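Putative nitrite reductase NADPH (Small subunit) oxidoreductase protein (Vibrio parahaemolyticus RIMD 2210633, PDB 3C0D) probably serves as the small subunit of an NAD(P)H-dependent nitrite reductase in nitrate assimilation, built on a Rieske-like domain. Local coordinates at residues 27-32 with 51-56; 31-36 with 67-72; 39-44 with 79-84; 95-100 with 106-111. All coordinates share one frame; numbering follows the deposited sequence.

Contact 1 of 4, residues 27-32 with 51-56; sequences GERVAL and KAYVMS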
# COMPACT_ATOMS: atom_id res chain seq x y z
N GLY A 27 -8.28 -12.03 -3.66
CA GLY A 27 -7.68 -12.97 -2.72
C GLY A 27 -6.43 -12.61 -1.94
O GLY A 27 -6.17 -13.20 -0.89
N GLU A 28 -5.65 -11.66 -2.43
CA GLU A 28 -4.43 -11.27 -1.74
C GLU A 28 -4.66 -10.14 -0.74
O GLU A 28 -5.45 -9.25 -0.98
CB GLU A 28 -3.38 -10.88 -2.76
CG GLU A 28 -2.98 -12.01 -3.70
CD GLU A 28 -1.84 -11.63 -4.64
OE1 GLU A 28 -0.79 -11.14 -4.15
OE2 GLU A 28 -2.00 -11.82 -5.87
N ARG A 29 -3.95 -10.20 0.38
CA ARG A 29 -4.06 -9.18 1.42
C ARG A 29 -3.39 -7.91 0.97
O ARG A 29 -2.18 -7.92 0.76
CB ARG A 29 -3.35 -9.62 2.69
CG ARG A 29 -4.01 -9.07 3.93
CD ARG A 29 -4.96 -10.10 4.41
NE ARG A 29 -5.04 -11.16 3.43
CZ ARG A 29 -5.55 -12.34 3.68
NH1 ARG A 29 -6.02 -12.59 4.90
NH2 ARG A 29 -5.60 -13.26 2.73
N VAL A 30 -4.14 -6.82 0.87
CA VAL A 30 -3.57 -5.55 0.43
C VAL A 30 -3.75 -4.43 1.46
O VAL A 30 -4.75 -4.38 2.19
CB VAL A 30 -4.22 -5.10 -0.90
CG1 VAL A 30 -3.55 -3.85 -1.42
CG2 VAL A 30 -4.11 -6.22 -1.91
N ALA A 31 -2.78 -3.53 1.51
CA ALA A 31 -2.82 -2.40 2.43
C ALA A 31 -2.93 -1.12 1.61
O ALA A 31 -2.08 -0.86 0.77
CB ALA A 31 -1.55 -2.37 3.30
N LEU A 32 -3.98 -0.34 1.84
CA LEU A 32 -4.16 0.91 1.11
C LEU A 32 -3.66 2.07 1.95
O LEU A 32 -3.92 2.13 3.15
CB LEU A 32 -5.62 1.14 0.75
CG LEU A 32 -6.25 0.10 -0.18
CD1 LEU A 32 -7.52 0.68 -0.77
CD2 LEU A 32 -5.27 -0.28 -1.29
N LYS A 51 6.63 -11.86 9.27
CA LYS A 51 5.63 -12.87 9.02
C LYS A 51 4.26 -12.69 9.65
O LYS A 51 3.85 -13.46 10.52
CB LYS A 51 6.22 -14.21 9.45
CG LYS A 51 7.58 -14.45 8.85
CD LYS A 51 7.48 -14.40 7.35
CE LYS A 51 8.81 -14.70 6.70
NZ LYS A 51 8.69 -14.55 5.22
N ALA A 52 3.53 -11.67 9.20
CA ALA A 52 2.18 -11.42 9.71
C ALA A 52 1.53 -10.29 8.93
O ALA A 52 2.21 -9.36 8.51
CB ALA A 52 2.23 -11.09 11.19
N TYR A 53 0.22 -10.40 8.72
CA TYR A 53 -0.49 -9.34 8.01
C TYR A 53 -0.46 -8.22 9.01
O TYR A 53 -1.20 -8.27 10.00
CB TYR A 53 -1.94 -9.71 7.74
CG TYR A 53 -2.14 -10.94 6.91
CD1 TYR A 53 -1.79 -10.97 5.56
CD2 TYR A 53 -2.68 -12.08 7.48
CE1 TYR A 53 -1.98 -12.13 4.79
CE2 TYR A 53 -2.86 -13.24 6.73
CZ TYR A 53 -2.52 -13.26 5.40
OH TYR A 53 -2.78 -14.39 4.67
N VAL A 54 0.37 -7.22 8.75
CA VAL A 54 0.48 -6.11 9.67
C VAL A 54 0.91 -4.78 9.04
O VAL A 54 1.01 -3.77 9.75
CB VAL A 54 1.45 -6.48 10.81
CG1 VAL A 54 2.89 -6.46 10.33
CG2 VAL A 54 1.26 -5.55 11.98
N MSE A 55 1.15 -4.77 7.73
CA MSE A 55 1.60 -3.55 7.08
C MSE A 55 0.61 -2.40 7.18
O MSE A 55 1.00 -1.23 7.12
CB MSE A 55 1.95 -3.80 5.62
CG MSE A 55 3.16 -4.73 5.42
SE MSE A 55 4.81 -4.31 6.45
CE MSE A 55 5.24 -2.58 5.66
N SER A 56 -0.66 -2.71 7.34
CA SER A 56 -1.63 -1.63 7.43
C SER A 56 -1.40 -0.85 8.72
O SER A 56 -1.79 0.30 8.84
CB SER A 56 -3.05 -2.18 7.40
OG SER A 56 -3.58 -2.32 8.70
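Arg29 and Tyr53 face each other as two flat groups laid one on the other, a clear case of an arginine stacking on an aromatic ring. The guanidinium and the ring planes differ by only 3°, and Arg29 CZ stands 4.1 Å from the centroid of the Tyr53 ring. The overlap is offset: CZ lies 31° off the ring normal, shifted toward the phenol end, with Tyr53 OH 3.5 Å above the guanidinium plane of Arg29. The aliphatic part of the arginine shares the same face. Its chain bends at CB-CG and again at CG-CD, where chi3 of -8° is nearly eclipsed, and this fold lets the methylenes as well as the charged group press on the tyrosine. Arg29 CD makes a CH-pi contact 3.7 Å from the Tyr53 centroid, while Arg29 CG comes to 3.3 Å from Tyr53 CD1, a tight approach. A ring edge-to-face with Trp46 gives Tyr53 a second aromatic partner.

Further along, the packing is small and buried. Ala31 CB sits 4.2 Å from Ser56 N and 4.4 Å from CB of Met55, a selenomethionine whose end turns off toward Ser71 and Leu93. The backbone N of Ser56 is hydrogen-bonded to OD1 of Asp45, which belongs to the neighbouring strand 39-47.

No hydrogen bond joins the two segments. Strand 28-35 thus meets segment 51-56 of the Rieske-like domain through a cation-pi stack at its more exposed end and apolar contact at its buried end, and the stack would combine cation-pi attraction with dispersion between the two planes and the CH-pi contact of the methylenes.

Contact 2 of 4, residues 31-36 with 67-72; sequences ALFYIP and MCVASP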
# COMPACT_ATOMS: atom_id res chain seq x y z
N ALA A 31 -2.78 -3.53 1.51
CA ALA A 31 -2.82 -2.40 2.43
C ALA A 31 -2.93 -1.12 1.61
O ALA A 31 -2.08 -0.86 0.77
CB ALA A 31 -1.55 -2.37 3.30
N LEU A 32 -3.98 -0.34 1.84
CA LEU A 32 -4.16 0.91 1.11
C LEU A 32 -3.66 2.07 1.95
O LEU A 32 -3.92 2.13 3.15
CB LEU A 32 -5.62 1.14 0.75
CG LEU A 32 -6.25 0.10 -0.18
CD1 LEU A 32 -7.52 0.68 -0.77
CD2 LEU A 32 -5.27 -0.28 -1.29
N PHE A 33 -2.95 2.99 1.31
CA PHE A 33 -2.41 4.14 2.01
C PHE A 33 -2.71 5.40 1.22
O PHE A 33 -2.14 5.63 0.15
CB PHE A 33 -0.89 4.01 2.17
CG PHE A 33 -0.47 3.07 3.26
CD1 PHE A 33 -0.53 3.46 4.60
CD2 PHE A 33 0.06 1.81 2.95
CE1 PHE A 33 -0.05 2.62 5.63
CE2 PHE A 33 0.55 0.95 3.96
CZ PHE A 33 0.49 1.36 5.30
N TYR A 34 -3.62 6.22 1.75
CA TYR A 34 -4.00 7.46 1.08
C TYR A 34 -3.08 8.61 1.46
O TYR A 34 -3.03 9.01 2.62
CB TYR A 34 -5.46 7.80 1.43
CG TYR A 34 -5.89 9.20 1.08
CD1 TYR A 34 -5.61 9.73 -0.18
CD2 TYR A 34 -6.62 9.97 1.98
CE1 TYR A 34 -6.06 11.02 -0.54
CE2 TYR A 34 -7.08 11.25 1.63
CZ TYR A 34 -6.80 11.77 0.37
OH TYR A 34 -7.30 13.00 -0.01
N ILE A 35 -2.34 9.13 0.49
CA ILE A 35 -1.43 10.26 0.72
C ILE A 35 -2.04 11.47 0.02
O ILE A 35 -2.01 11.55 -1.21
CB ILE A 35 -0.03 10.02 0.11
CG1 ILE A 35 0.50 8.63 0.49
CG2 ILE A 35 0.93 11.07 0.61
CD1 ILE A 35 0.66 8.43 1.99
N PRO A 36 -2.58 12.44 0.79
CA PRO A 36 -3.20 13.65 0.22
C PRO A 36 -2.51 14.24 -1.02
O PRO A 36 -3.14 14.40 -2.07
CB PRO A 36 -3.20 14.62 1.40
CG PRO A 36 -3.42 13.71 2.56
CD PRO A 36 -2.50 12.54 2.26
N MSE A 67 8.05 8.79 0.34
CA MSE A 67 7.76 8.12 1.58
C MSE A 67 7.44 6.65 1.58
O MSE A 67 6.91 6.10 0.62
CB MSE A 67 6.70 8.86 2.38
CG MSE A 67 5.43 9.18 1.68
SE MSE A 67 4.62 10.49 2.84
CE MSE A 67 5.07 12.09 1.84
N CYS A 68 7.78 6.04 2.71
CA CYS A 68 7.62 4.62 2.93
C CYS A 68 6.88 4.33 4.24
O CYS A 68 6.61 5.23 5.04
CB CYS A 68 9.00 3.98 2.98
SG CYS A 68 10.28 4.99 2.17
N VAL A 69 6.56 3.05 4.43
CA VAL A 69 5.88 2.59 5.63
C VAL A 69 6.80 1.64 6.42
O VAL A 69 7.35 0.68 5.87
CB VAL A 69 4.56 1.87 5.29
CG1 VAL A 69 4.80 0.79 4.27
CG2 VAL A 69 3.97 1.28 6.55
N ALA A 70 6.94 1.92 7.71
CA ALA A 70 7.77 1.11 8.59
C ALA A 70 6.97 -0.08 9.16
O ALA A 70 5.90 0.10 9.77
CB ALA A 70 8.30 1.98 9.74
N SER A 71 7.47 -1.29 8.96
CA SER A 71 6.76 -2.44 9.50
C SER A 71 6.65 -2.22 11.00
O SER A 71 7.60 -1.77 11.64
CB SER A 71 7.51 -3.74 9.22
OG SER A 71 6.88 -4.82 9.90
N PRO A 72 5.47 -2.51 11.59
CA PRO A 72 5.28 -2.33 13.03
C PRO A 72 5.96 -3.42 13.87
O PRO A 72 5.84 -3.42 15.09
CB PRO A 72 3.77 -2.34 13.17
CG PRO A 72 3.35 -3.25 12.08
CD PRO A 72 4.21 -2.86 10.92
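Phe33 and Val69 are brought together by their first torsions: the phenylalanine CG stands beside its own backbone N (chi1 -78°), sending the ring out from strand 28-35, while the valine holds CG2 anti to its backbone N and CG1 between N and the carbonyl carbon (chi1 52°). The result is that Phe33 CZ, the far end of the ring, meets Val69 CG2 at 3.7 Å. The methyl approaches the ring obliquely, and the two side chains cross at about a right angle; the closest touch is between one ring carbon and one methyl branch. The valine CB lies only slightly farther from that same CZ.

The backbones stay well apart, since this is packing between two sheets of the Rieske-like fold: the long strand 28-35 of the larger antiparallel sheet looks onto the middle strand of the three-stranded one formed by 59-62, 67-70 and 77-79. Leu80 touches both Phe33 and Val69, adding a third apolar partner to the interface.

Two residues along, Ile35 and Met67 repeat the pairing more loosely. Ile35 CG2 lies 4.4 Å from the selenium, SE, of Met67, a selenomethionine that is poorly ordered. Phe18 lies against the isoleucine as well.

Contact 3 of 4, residues 39-44 with 79-84; sequences GVYAVQ and SLKSGQ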
# COMPACT_ATOMS: atom_id res chain seq x y z
N GLY A 39 -2.03 10.68 -3.71
CA GLY A 39 -3.11 9.83 -4.19
C GLY A 39 -3.19 8.60 -3.30
O GLY A 39 -3.03 8.72 -2.07
N VAL A 40 -3.41 7.42 -3.87
CA VAL A 40 -3.50 6.21 -3.06
C VAL A 40 -2.53 5.10 -3.50
O VAL A 40 -2.46 4.74 -4.68
CB VAL A 40 -4.95 5.67 -3.08
CG1 VAL A 40 -5.10 4.55 -2.09
CG2 VAL A 40 -5.92 6.78 -2.73
N TYR A 41 -1.77 4.58 -2.54
CA TYR A 41 -0.81 3.50 -2.82
C TYR A 41 -1.23 2.17 -2.15
O TYR A 41 -1.69 2.15 -1.01
CB TYR A 41 0.58 3.90 -2.36
CG TYR A 41 1.13 5.08 -3.11
CD1 TYR A 41 0.73 6.36 -2.80
CD2 TYR A 41 2.03 4.90 -4.17
CE1 TYR A 41 1.20 7.47 -3.53
CE2 TYR A 41 2.51 5.98 -4.91
CZ TYR A 41 2.09 7.27 -4.59
OH TYR A 41 2.55 8.36 -5.33
N ALA A 42 -1.06 1.07 -2.87
CA ALA A 42 -1.42 -0.25 -2.37
C ALA A 42 -0.18 -1.12 -2.29
O ALA A 42 0.62 -1.13 -3.22
CB ALA A 42 -2.41 -0.89 -3.31
N VAL A 43 -0.01 -1.85 -1.19
CA VAL A 43 1.13 -2.75 -1.03
C VAL A 43 0.64 -4.00 -0.31
O VAL A 43 -0.39 -3.95 0.35
CB VAL A 43 2.25 -2.11 -0.18
CG1 VAL A 43 2.87 -0.93 -0.91
CG2 VAL A 43 1.69 -1.65 1.17
N GLN A 44 1.35 -5.12 -0.43
CA GLN A 44 0.92 -6.33 0.27
C GLN A 44 0.91 -6.04 1.76
O GLN A 44 1.83 -5.41 2.28
CB GLN A 44 1.86 -7.49 0.00
CG GLN A 44 3.17 -7.39 0.74
CD GLN A 44 4.09 -8.52 0.35
OE1 GLN A 44 4.42 -8.68 -0.83
NE2 GLN A 44 4.51 -9.32 1.32
N SER A 79 9.18 1.28 0.73
CA SER A 79 8.69 2.33 -0.16
C SER A 79 7.26 2.09 -0.67
O SER A 79 7.01 1.07 -1.32
CB SER A 79 9.57 2.44 -1.39
OG SER A 79 8.83 3.02 -2.45
N LEU A 80 6.35 3.03 -0.43
CA LEU A 80 4.96 2.88 -0.89
C LEU A 80 4.82 2.85 -2.41
O LEU A 80 3.85 2.29 -2.94
CB LEU A 80 4.07 4.01 -0.33
CG LEU A 80 3.85 4.07 1.18
CD1 LEU A 80 2.86 5.18 1.49
CD2 LEU A 80 3.31 2.74 1.69
N LYS A 81 5.77 3.45 -3.12
CA LYS A 81 5.69 3.46 -4.57
C LYS A 81 6.18 2.18 -5.22
O LYS A 81 5.45 1.54 -5.98
CB LYS A 81 6.47 4.65 -5.15
CG LYS A 81 6.39 4.68 -6.67
CD LYS A 81 4.93 4.61 -7.13
CE LYS A 81 4.79 4.18 -8.59
NZ LYS A 81 3.36 3.95 -8.97
N SER A 82 7.43 1.81 -4.94
CA SER A 82 8.01 0.62 -5.53
C SER A 82 7.84 -0.62 -4.68
O SER A 82 7.67 -1.71 -5.21
CB SER A 82 9.50 0.86 -5.82
OG SER A 82 10.17 1.36 -4.68
N GLY A 83 7.88 -0.45 -3.36
CA GLY A 83 7.72 -1.58 -2.47
C GLY A 83 9.05 -2.03 -1.89
O GLY A 83 9.09 -2.80 -0.93
N GLN A 84 10.13 -1.53 -2.46
CA GLN A 84 11.48 -1.86 -2.02
C GLN A 84 11.69 -1.59 -0.54
O GLN A 84 11.23 -0.59 -0.01
CB GLN A 84 12.50 -1.04 -2.83
CG GLN A 84 13.96 -1.37 -2.55
CD GLN A 84 14.32 -2.80 -2.93
OE1 GLN A 84 13.80 -3.34 -3.90
NE2 GLN A 84 15.22 -3.41 -2.15
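Tyr41 and Val43 receive the chain where it leaves strand 77-79, and the residues of that turn meet them in succession. Ser79 comes first and works inside the turn: its OG accepts a weak bond from Lys81 N, the pattern of an ST turn, and shares a hydrogen bond with Ser82 OG at 3.1 Å.

Leu80 follows and is in closest backbone register with Tyr41. Its CB packs on Tyr41 CB at 4.0 Å, the two side chains crossing at about a right angle. Its carbonyl O points between the two strand residues, 3.4 Å from Tyr41 CD2, oblique to the ring, and 3.9 Å from Val43 CG1. In the Rieske-like fold this joins the large antiparallel sheet, through strand 39-47, to the turn that ends the three-stranded sheet; the leucine side chain also packs on Phe33 of the adjoining strand.

Lys81 then runs past the ring at its rim. Its chain leaves anti to the backbone N (chi1 -180°) and bends at chi2, which brings CD to 3.6 Å from Tyr41 CE2, near the ring plane and at the edge. Beyond Ser82, Gly83 turns with a positive phi of 103°, its N weakly bonded to Ser79 O, and Ser79 N closes the loop on Gln84 O at 2.9 Å.

Contact 4 of 4, residues 95-100 with 106-111; sequences TWRVTV and CYLAKE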
# COMPACT_ATOMS: atom_id res chain seq x y z
N THR A 95 2.99 -4.72 -5.25
CA THR A 95 2.22 -3.49 -5.47
C THR A 95 1.06 -3.66 -6.43
O THR A 95 1.06 -4.56 -7.27
CB THR A 95 3.12 -2.38 -6.05
OG1 THR A 95 3.81 -2.89 -7.19
CG2 THR A 95 4.12 -1.90 -5.01
N TRP A 96 0.06 -2.80 -6.30
CA TRP A 96 -1.11 -2.82 -7.17
C TRP A 96 -1.38 -1.41 -7.68
O TRP A 96 -1.40 -0.46 -6.91
CB TRP A 96 -2.34 -3.32 -6.40
CG TRP A 96 -2.39 -4.81 -6.22
CD1 TRP A 96 -3.10 -5.70 -6.98
CD2 TRP A 96 -1.74 -5.57 -5.20
NE1 TRP A 96 -2.93 -6.97 -6.49
CE2 TRP A 96 -2.10 -6.92 -5.40
CE3 TRP A 96 -0.90 -5.25 -4.14
CZ2 TRP A 96 -1.64 -7.95 -4.56
CZ3 TRP A 96 -0.43 -6.27 -3.30
CH2 TRP A 96 -0.81 -7.61 -3.53
N ARG A 97 -1.58 -1.29 -8.99
CA ARG A 97 -1.84 0.01 -9.60
C ARG A 97 -3.21 0.52 -9.12
O ARG A 97 -4.21 -0.18 -9.24
CB ARG A 97 -1.84 -0.11 -11.12
CG ARG A 97 -0.57 -0.73 -11.74
CD ARG A 97 -0.40 -0.24 -13.17
NE ARG A 97 -0.33 1.22 -13.19
CZ ARG A 97 -0.57 1.98 -14.25
NH1 ARG A 97 -0.90 1.43 -15.42
NH2 ARG A 97 -0.51 3.31 -14.15
N VAL A 98 -3.26 1.73 -8.57
CA VAL A 98 -4.52 2.26 -8.07
C VAL A 98 -4.84 3.69 -8.51
O VAL A 98 -3.95 4.54 -8.61
CB VAL A 98 -4.53 2.20 -6.52
CG1 VAL A 98 -5.85 2.72 -5.98
CG2 VAL A 98 -4.31 0.78 -6.06
N THR A 99 -6.12 3.96 -8.77
CA THR A 99 -6.56 5.29 -9.18
C THR A 99 -7.82 5.70 -8.42
O THR A 99 -8.55 4.86 -7.90
CB THR A 99 -6.87 5.36 -10.68
OG1 THR A 99 -7.84 4.36 -11.03
CG2 THR A 99 -5.60 5.16 -11.48
N VAL A 100 -8.06 7.01 -8.37
CA VAL A 100 -9.22 7.57 -7.68
C VAL A 100 -9.91 8.58 -8.60
O VAL A 100 -9.40 9.68 -8.81
CB VAL A 100 -8.79 8.29 -6.39
CG1 VAL A 100 -10.02 8.66 -5.57
CG2 VAL A 100 -7.84 7.41 -5.60
N CYS A 106 -10.16 2.68 -7.22
CA CYS A 106 -10.19 1.45 -7.99
C CYS A 106 -8.80 0.86 -8.13
O CYS A 106 -7.80 1.53 -7.87
CB CYS A 106 -10.73 1.72 -9.40
SG CYS A 106 -12.45 2.24 -9.53
N TYR A 107 -8.74 -0.40 -8.53
CA TYR A 107 -7.45 -1.02 -8.78
C TYR A 107 -7.50 -1.39 -10.26
O TYR A 107 -8.57 -1.69 -10.79
CB TYR A 107 -7.25 -2.23 -7.88
CG TYR A 107 -8.08 -3.45 -8.17
CD1 TYR A 107 -7.68 -4.38 -9.12
CD2 TYR A 107 -9.23 -3.72 -7.44
CE1 TYR A 107 -8.39 -5.58 -9.32
CE2 TYR A 107 -9.96 -4.90 -7.63
CZ TYR A 107 -9.53 -5.83 -8.57
OH TYR A 107 -10.23 -7.02 -8.71
N LEU A 108 -6.37 -1.33 -10.94
CA LEU A 108 -6.33 -1.64 -12.36
C LEU A 108 -6.01 -3.11 -12.61
O LEU A 108 -4.99 -3.61 -12.13
CB LEU A 108 -5.31 -0.72 -13.05
CG LEU A 108 -5.52 0.77 -12.74
CD1 LEU A 108 -4.37 1.60 -13.28
CD2 LEU A 108 -6.85 1.22 -13.34
N ALA A 109 -6.88 -3.79 -13.35
CA ALA A 109 -6.70 -5.21 -13.66
C ALA A 109 -6.29 -5.44 -15.12
O ALA A 109 -5.79 -4.53 -15.79
CB ALA A 109 -7.97 -5.99 -13.35
N LYS A 110 -6.51 -6.66 -15.61
CA LYS A 110 -6.19 -7.02 -16.99
C LYS A 110 -7.44 -7.62 -17.65
O LYS A 110 -8.55 -7.16 -17.37
CB LYS A 110 -5.04 -8.03 -17.00
CG LYS A 110 -3.88 -7.64 -16.08
CD LYS A 110 -2.65 -8.53 -16.27
CE LYS A 110 -1.92 -8.23 -17.57
NZ LYS A 110 -0.71 -9.08 -17.74
N GLU A 111 -7.28 -8.63 -18.51
CA GLU A 111 -8.45 -9.27 -19.15
C GLU A 111 -8.15 -10.41 -20.14
O GLU A 111 -7.28 -11.24 -19.89
CB GLU A 111 -9.32 -8.20 -19.81
CG GLU A 111 -10.71 -8.08 -19.19
CD GLU A 111 -11.42 -6.79 -19.56
OE1 GLU A 111 -12.62 -6.65 -19.23
OE2 GLU A 111 -10.78 -5.90 -20.16
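The guanidinium of Arg97 has Leu108 CD1 over one face, 3.9 Å above the plane and close to its centre, so a methyl group lies against the flat of the charged group. A bend at chi3 (58°) folds the arginine back over the leucine, and Arg97 CB reaches the same methyl, CD1 of Leu108, at 3.7 Å. The other leucine branch, CD2, turns to Thr99, meeting OG1 at 4.0 Å. The Tyr107 side chain leads away to Val7 and Leu9 of strand 6-11.

Beneath the side chains, three backbone bonds set the register. Leu108 N gives to Arg97 O at 3.0 Å, while Thr99 and Cys106 exchange two bonds, the shorter running from Cys106 N to Thr99 O at 2.8 Å and almost straight (173°). Val98 and Tyr107 form the non-hydrogen-bonded pair between, their side chains on one face of the sheet and those of Thr99 and Cys106 on the other. Tyr107 CA also makes a CA-H...O contact with Arg97 O at 3.4 Å.

With the short strands at 141° to each other, this is a twisted antiparallel beta hairpin, whose second strand pairs in turn with strand 6-11 in the larger sheet of the Rieske-like domain.

In the fold
Followed from the N terminus, the chain opens contacts 1, 2 and 3 before closing any of them. Strand 28-35 starts contacts 1 and 2, which share Ala31 and Leu32, and its partner, strand 39-47, starts contact 3. They then close in the same order, at 51-56, 67-72 and 79-84, and contact 3 crosses contacts 1 and 2, which start from one shared stretch. Contact 1 brings back the chain that follows strand 39-47, whereas contacts 2 and 3, with centres about 7 Å apart, tie the three-stranded sheet and its following turn to the same pair of strands. Contact 4 comes afterwards in series, a local hairpin whose first strand, 95-100, lies beside strand 39-47, where Ala42 CB meets Val98 CG2 at 3.7 Å.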